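Local coordinates for protein epsin 1 (Danio rerio, PDB 5LP0) that probably binds membranes rich in phosphatidylinositol 4,5-bisphosphate, bends them and promotes clathrin-coated invaginations during receptor-mediated endocytosis, at residues A[26-31]-A[66-71]; A[72-77]-A[129-134]. One frame throughout, in Å; residues are numbered along the deposited sequence. Where two conformers were deposited one is given.

Contact 1 (A[26-31]-A[66-71]); sequences SLMSEI and MTLMEY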
loop_
_atom_site.group_PDB
_atom_site.type_symbol
_atom_site.label_atom_id
_atom_site.label_comp_id
_atom_site.label_asym_id
_atom_site.label_seq_id
_atom_site.Cartn_x
_atom_site.Cartn_y
_atom_site.Cartn_z
ATOM N N SER A 26 2.171 13.225 3.463
ATOM C CA SER A 26 2.262 13.439 4.906
ATOM C C SER A 26 1.465 12.365 5.658
ATOM O O SER A 26 1.879 11.883 6.721
ATOM C CB SER A 26 1.777 14.838 5.288
ATOM O OG SER A 26 0.412 15.020 4.959
ATOM N N LEU A 27 0.332 11.968 5.089
ATOM C CA LEU A 27 -0.479 10.929 5.707
ATOM C C LEU A 27 0.294 9.626 5.625
ATOM O O LEU A 27 0.369 8.864 6.603
ATOM C CB LEU A 27 -1.830 10.806 5.011
ATOM C CG LEU A 27 -2.776 9.720 5.532
ATOM C CD1 LEU A 27 -2.968 9.809 7.032
ATOM C CD2 LEU A 27 -4.134 9.813 4.818
ATOM N N MET A 28 0.903 9.377 4.470
ATOM C CA MET A 28 1.649 8.148 4.304
ATOM C C MET A 28 2.802 8.136 5.310
ATOM O O MET A 28 3.105 7.100 5.876
ATOM C CB MET A 28 2.136 7.927 2.859
ATOM C CG MET A 28 1.002 7.494 1.843
ATOM S SD MET A 28 1.603 6.849 0.250
ATOM C CE MET A 28 2.332 8.340 -0.394
ATOM N N SER A 29 3.428 9.286 5.564
ATOM C CA SER A 29 4.519 9.329 6.528
ATOM C C SER A 29 4.028 8.992 7.934
ATOM O O SER A 29 4.699 8.290 8.672
ATOM C CB SER A 29 5.190 10.700 6.515
ATOM O OG SER A 29 6.269 10.733 7.432
ATOM N N GLU A 30 2.862 9.502 8.302
ATOM C CA GLU A 30 2.269 9.158 9.589
ATOM C C GLU A 30 2.059 7.638 9.733
ATOM O O GLU A 30 2.367 7.045 10.766
ATOM C CB GLU A 30 0.944 9.895 9.789
ATOM C CG GLU A 30 1.086 11.397 9.904
ATOM C CD GLU A 30 -0.244 12.131 9.792
ATOM O OE1 GLU A 30 -1.294 11.528 10.094
ATOM O OE2 GLU A 30 -0.236 13.316 9.395
ATOM N N ILE A 31 1.513 7.021 8.688
ATOM C CA ILE A 31 1.263 5.582 8.684
ATOM C C ILE A 31 2.609 4.833 8.797
ATOM O O ILE A 31 2.724 3.876 9.562
ATOM C CB ILE A 31 0.449 5.149 7.450
ATOM C CG1 ILE A 31 -0.922 5.861 7.445
ATOM C CG2 ILE A 31 0.242 3.642 7.446
ATOM C CD1 ILE A 31 -1.667 5.749 6.139
ATOM N N MET A 66 -1.702 -0.137 -3.180
ATOM C CA MET A 66 -0.376 -0.589 -3.628
ATOM C C MET A 66 0.601 0.583 -3.506
ATOM O O MET A 66 1.758 0.387 -3.118
ATOM C CB MET A 66 -0.374 -1.111 -5.065
ATOM C CG MET A 66 -0.905 -2.523 -5.197
ATOM S SD MET A 66 -0.613 -3.230 -6.828
ATOM C CE MET A 66 -1.854 -2.288 -7.709
ATOM N N THR A 67 0.151 1.802 -3.793
ATOM C CA THR A 67 0.995 2.978 -3.593
ATOM C C THR A 67 1.371 3.099 -2.121
ATOM O O THR A 67 2.533 3.301 -1.784
ATOM C CB THR A 67 0.291 4.212 -4.062
ATOM O OG1 THR A 67 0.046 4.064 -5.466
ATOM C CG2 THR A 67 1.150 5.455 -3.816
ATOM N N LEU A 68 0.397 2.912 -1.237
ATOM C CA LEU A 68 0.674 2.967 0.189
ATOM C C LEU A 68 1.603 1.822 0.603
ATOM O O LEU A 68 2.585 2.043 1.323
ATOM C CB LEU A 68 -0.626 2.943 0.978
ATOM C CG LEU A 68 -0.432 2.857 2.490
ATOM C CD1 LEU A 68 0.298 4.097 3.010
ATOM C CD2 LEU A 68 -1.767 2.710 3.184
ATOM N N MET A 69 1.330 0.604 0.165
ATOM C CA MET A 69 2.164 -0.516 0.551
ATOM C C MET A 69 3.596 -0.285 0.084
ATOM O O MET A 69 4.534 -0.529 0.853
ATOM C CB MET A 69 1.630 -1.841 0.012
ATOM C CG MET A 69 2.315 -3.040 0.675
ATOM S SD MET A 69 1.903 -3.211 2.454
ATOM C CE MET A 69 0.617 -4.448 2.370
ATOM N N GLU A 70 3.795 0.198 -1.136
ATOM C CA GLU A 70 5.134 0.490 -1.607
ATOM C C GLU A 70 5.835 1.495 -0.692
ATOM O O GLU A 70 7.002 1.319 -0.303
ATOM C CB GLU A 70 5.077 1.037 -3.023
ATOM C CG GLU A 70 6.454 1.397 -3.561
ATOM C CD GLU A 70 6.403 1.917 -4.973
ATOM O OE1 GLU A 70 5.310 2.293 -5.454
ATOM O OE2 GLU A 70 7.469 1.939 -5.617
ATOM N N TYR A 71 5.134 2.564 -0.358
ATOM C CA TYR A 71 5.692 3.582 0.525
ATOM C C TYR A 71 6.075 2.980 1.885
ATOM O O TYR A 71 7.129 3.288 2.440
ATOM C CB TYR A 71 4.684 4.710 0.716
ATOM C CG TYR A 71 5.214 5.856 1.550
ATOM C CD1 TYR A 71 5.816 6.933 0.952
ATOM C CD2 TYR A 71 5.109 5.852 2.931
ATOM C CE1 TYR A 71 6.279 7.991 1.691
ATOM C CE2 TYR A 71 5.600 6.901 3.692
ATOM C CZ TYR A 71 6.194 7.961 3.063
ATOM O OH TYR A 71 6.682 9.015 3.791
#
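Met28 lies against the ring of Tyr71, a Met-aromatic contact that ties helix 25-34 to helix 59-75 in the all-helical ENTH domain. Its CB stands over one face, displaced toward the rim: the distance from Met28 CB to the centroid of the Tyr71 ring is 3.8 Å, 16° off the ring normal, which fits a CH-pi contact. The sulfur follows obliquely, with Met28 SD 4.6 Å from the same centroid and also 3.8 Å from Tyr71 CB. Beyond it the chain bends at chi3, which turns CE toward the ring, near Tyr71 CD1; an extended chain would carry it away from the ring.

Leu68 meets Met28 from a second direction, roughly at right angles to the ring: its CD1 packs 3.7 Å from Met28 CG as the two side chains run past each other in opposite directions. Ile31 crosses Leu68 at about a right angle, and the two meet CD1 to CD1. The short helix segments cross at -54° with axes 10.2 Å apart, and no hydrogen bond joins them; the evidence is for apolar packing. Further out, Pro23 touches both Met28 and Thr67, while Ile31 reaches Lys11 of helix 8-15 and Ile44 of helix 38-51. With CG of Tyr71 anti to its backbone nitrogen (chi1 -176°), the ring extends across to helix 25-34, where Tyr71 OH lies 3.5 Å from Ser29 CB.

Contact 2 (A[72-77]-A[129-134]); sequences LIKTGS and REERIH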
loop_
_atom_site.group_PDB
_atom_site.type_symbol
_atom_site.label_atom_id
_atom_site.label_comp_id
_atom_site.label_asym_id
_atom_site.label_seq_id
_atom_site.Cartn_x
_atom_site.Cartn_y
_atom_site.Cartn_z
ATOM N N LEU A 72 5.233 2.111 2.439
ATOM C CA LEU A 72 5.514 1.500 3.738
ATOM C C LEU A 72 6.650 0.480 3.676
ATOM O O LEU A 72 7.451 0.353 4.607
ATOM C CB LEU A 72 4.242 0.839 4.253
ATOM C CG LEU A 72 3.040 1.739 4.526
ATOM C CD1 LEU A 72 1.870 0.898 5.063
ATOM C CD2 LEU A 72 3.373 2.880 5.496
ATOM N N ILE A 73 6.739 -0.256 2.583
ATOM C CA ILE A 73 7.852 -1.170 2.356
ATOM C C ILE A 73 9.178 -0.406 2.389
ATOM O O ILE A 73 10.151 -0.868 3.007
ATOM C CB ILE A 73 7.701 -1.880 0.990
ATOM C CG1 ILE A 73 6.631 -2.977 1.070
ATOM C CG2 ILE A 73 9.026 -2.448 0.499
ATOM C CD1 ILE A 73 6.050 -3.371 -0.300
ATOM N N LYS A 74 9.209 0.763 1.768
ATOM C CA LYS A 74 10.449 1.534 1.625
ATOM C C LYS A 74 10.739 2.448 2.814
ATOM O O LYS A 74 11.897 2.755 3.093
ATOM C CB LYS A 74 10.383 2.382 0.360
ATOM C CG LYS A 74 10.360 1.591 -0.932
ATOM C CD LYS A 74 10.246 2.517 -2.120
ATOM C CE LYS A 74 10.214 1.715 -3.391
ATOM N NZ LYS A 74 10.162 2.597 -4.601
ATOM N N THR A 75 9.705 2.861 3.536
ATOM C CA THR A 75 9.824 3.949 4.509
ATOM C C THR A 75 9.466 3.548 5.952
ATOM O O THR A 75 9.821 4.254 6.907
ATOM C CB THR A 75 8.906 5.117 4.107
ATOM O OG1 THR A 75 8.875 5.243 2.668
ATOM C CG2 THR A 75 9.403 6.390 4.703
ATOM N N GLY A 76 8.746 2.437 6.094
ATOM C CA GLY A 76 8.255 1.981 7.377
ATOM C C GLY A 76 9.159 0.935 8.002
ATOM O O GLY A 76 10.291 0.719 7.565
ATOM N N SER A 77 8.655 0.284 9.042
ATOM C CA SER A 77 9.347 -0.839 9.670
ATOM C C SER A 77 9.683 -1.928 8.653
ATOM O O SER A 77 8.920 -2.176 7.715
ATOM C CB SER A 77 8.452 -1.435 10.757
ATOM O OG SER A 77 8.971 -2.668 11.222
ATOM N N ARG A 129 17.051 -2.547 -0.112
ATOM C CA ARG A 129 18.004 -1.713 0.648
ATOM C C ARG A 129 18.274 -0.336 0.028
ATOM O O ARG A 129 18.274 0.702 0.728
ATOM C CB ARG A 129 19.333 -2.431 0.844
ATOM C CG ARG A 129 19.303 -3.526 1.880
ATOM C CD ARG A 129 20.716 -3.961 2.216
ATOM N NE ARG A 129 21.466 -4.308 1.009
ATOM C CZ ARG A 129 21.473 -5.512 0.442
ATOM N NH1 ARG A 129 20.768 -6.514 0.960
ATOM N NH2 ARG A 129 22.187 -5.718 -0.658
ATOM N N GLU A 130 18.509 -0.325 -1.285
ATOM C CA GLU A 130 18.751 0.900 -2.052
ATOM C C GLU A 130 17.543 1.840 -1.993
ATOM O O GLU A 130 17.663 3.087 -1.806
ATOM C CB GLU A 130 19.048 0.520 -3.515
ATOM C CG GLU A 130 20.357 -0.256 -3.685
ATOM C CD GLU A 130 20.378 -1.229 -4.865
ATOM O OE1 GLU A 130 19.402 -1.306 -5.651
ATOM O OE2 GLU A 130 21.408 -1.920 -5.002
ATOM N N GLU A 131 16.368 1.233 -2.157
ATOM C CA GLU A 131 15.123 1.977 -2.181
ATOM C C GLU A 131 14.894 2.551 -0.800
ATOM O O GLU A 131 14.400 3.653 -0.683
ATOM C CB GLU A 131 13.935 1.093 -2.577
ATOM C CG GLU A 131 13.999 0.607 -4.023
ATOM C CD GLU A 131 13.650 1.659 -5.052
ATOM O OE1 GLU A 131 13.140 2.739 -4.671
ATOM O OE2 GLU A 131 13.888 1.383 -6.255
ATOM N N ARG A 132 15.277 1.834 0.251
ATOM C CA ARG A 132 15.052 2.326 1.611
ATOM C C ARG A 132 15.910 3.545 1.927
ATOM O O ARG A 132 15.431 4.491 2.488
ATOM C CB ARG A 132 15.320 1.228 2.627
ATOM C CG ARG A 132 15.047 1.632 4.055
ATOM C CD ARG A 132 15.115 0.425 4.958
ATOM N NE ARG A 132 14.752 0.740 6.330
ATOM C CZ ARG A 132 13.501 0.819 6.769
ATOM N NH1 ARG A 132 12.482 0.646 5.941
ATOM N NH2 ARG A 132 13.287 1.096 8.032
ATOM N N ILE A 133 17.179 3.525 1.550
ATOM C CA ILE A 133 18.016 4.712 1.741
ATOM C C ILE A 133 17.402 5.922 1.042
ATOM O O ILE A 133 17.248 6.996 1.652
ATOM C CB ILE A 133 19.411 4.460 1.224
ATOM C CG1 ILE A 133 20.152 3.525 2.187
ATOM C CG2 ILE A 133 20.191 5.796 1.084
ATOM C CD1 ILE A 133 21.515 3.049 1.660
ATOM N N HIS A 134 17.043 5.756 -0.229
ATOM C CA HIS A 134 16.451 6.883 -0.954
ATOM C C HIS A 134 15.108 7.334 -0.333
ATOM O O HIS A 134 14.835 8.529 -0.185
ATOM C CB HIS A 134 16.266 6.520 -2.428
ATOM C CG HIS A 134 15.642 7.615 -3.244
ATOM N ND1 HIS A 134 16.380 8.620 -3.827
ATOM C CD2 HIS A 134 14.348 7.865 -3.559
ATOM C CE1 HIS A 134 15.570 9.438 -4.480
ATOM N NE2 HIS A 134 14.333 9.006 -4.328
#
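Gly76 O is gripped by both terminal nitrogens of Arg132, a backbone carbonyl just past the end of helix 59-75 clasped end-on by a guanidinium. The NH1 bond is the shorter and straighter: Arg132 NH1 to Gly76 O is 2.7 Å with an N-H...O angle of 154°, against 3.1 Å and 136° from Arg132 NH2 to Gly76 O. The oxygen lies close to the guanidinium plane, as expected for donation by both N-H groups. Arg132 arrives there by an extended chain from CG to NE, which carries it past the carbonyl of Lys74; Arg132 CG and Lys74 O are 3.5 Å apart. Replacing Arg132 with alanine removes both donors to Gly76 O, and the carbonyl just past the helix end would probably be held less firmly against helix 125-139.

One residue earlier, Glu131 bends at chi2 (-75°) and lies side by side with extended Lys74. Lys74 NZ makes a salt bridge of 3.0 Å to Glu131 OE1, approaching from above the carboxylate plane, and has a second anionic partner in Glu70. The contact thus fastens helix 125-139 to the turn between helices 59-75 and 78-86, with Leu121 of helix 108-122 touching both Lys74 and Glu131.

Overall arrangement
Helix 59-75 is the shared element: contact 1 uses its 66-71 portion and contact 2 the next residues, 72-77, so helices 25-34 and 125-139 are both anchored to it. The two centres are about 11 Å apart, and they touch directly where Ile31 CG2 packs 3.8 Å from Leu72 CD2. Contact 1 lies about 6 Å from the chain centre and is apolar; contact 2, at about 13 Å, is chiefly polar. Contact 1 is also nearer the probable phosphoinositide site: the side chain of Leu68 is about 7 Å from that of Arg51, and that of Ile31 about 9 Å from that of Arg13. Contact 2 lies away from this site.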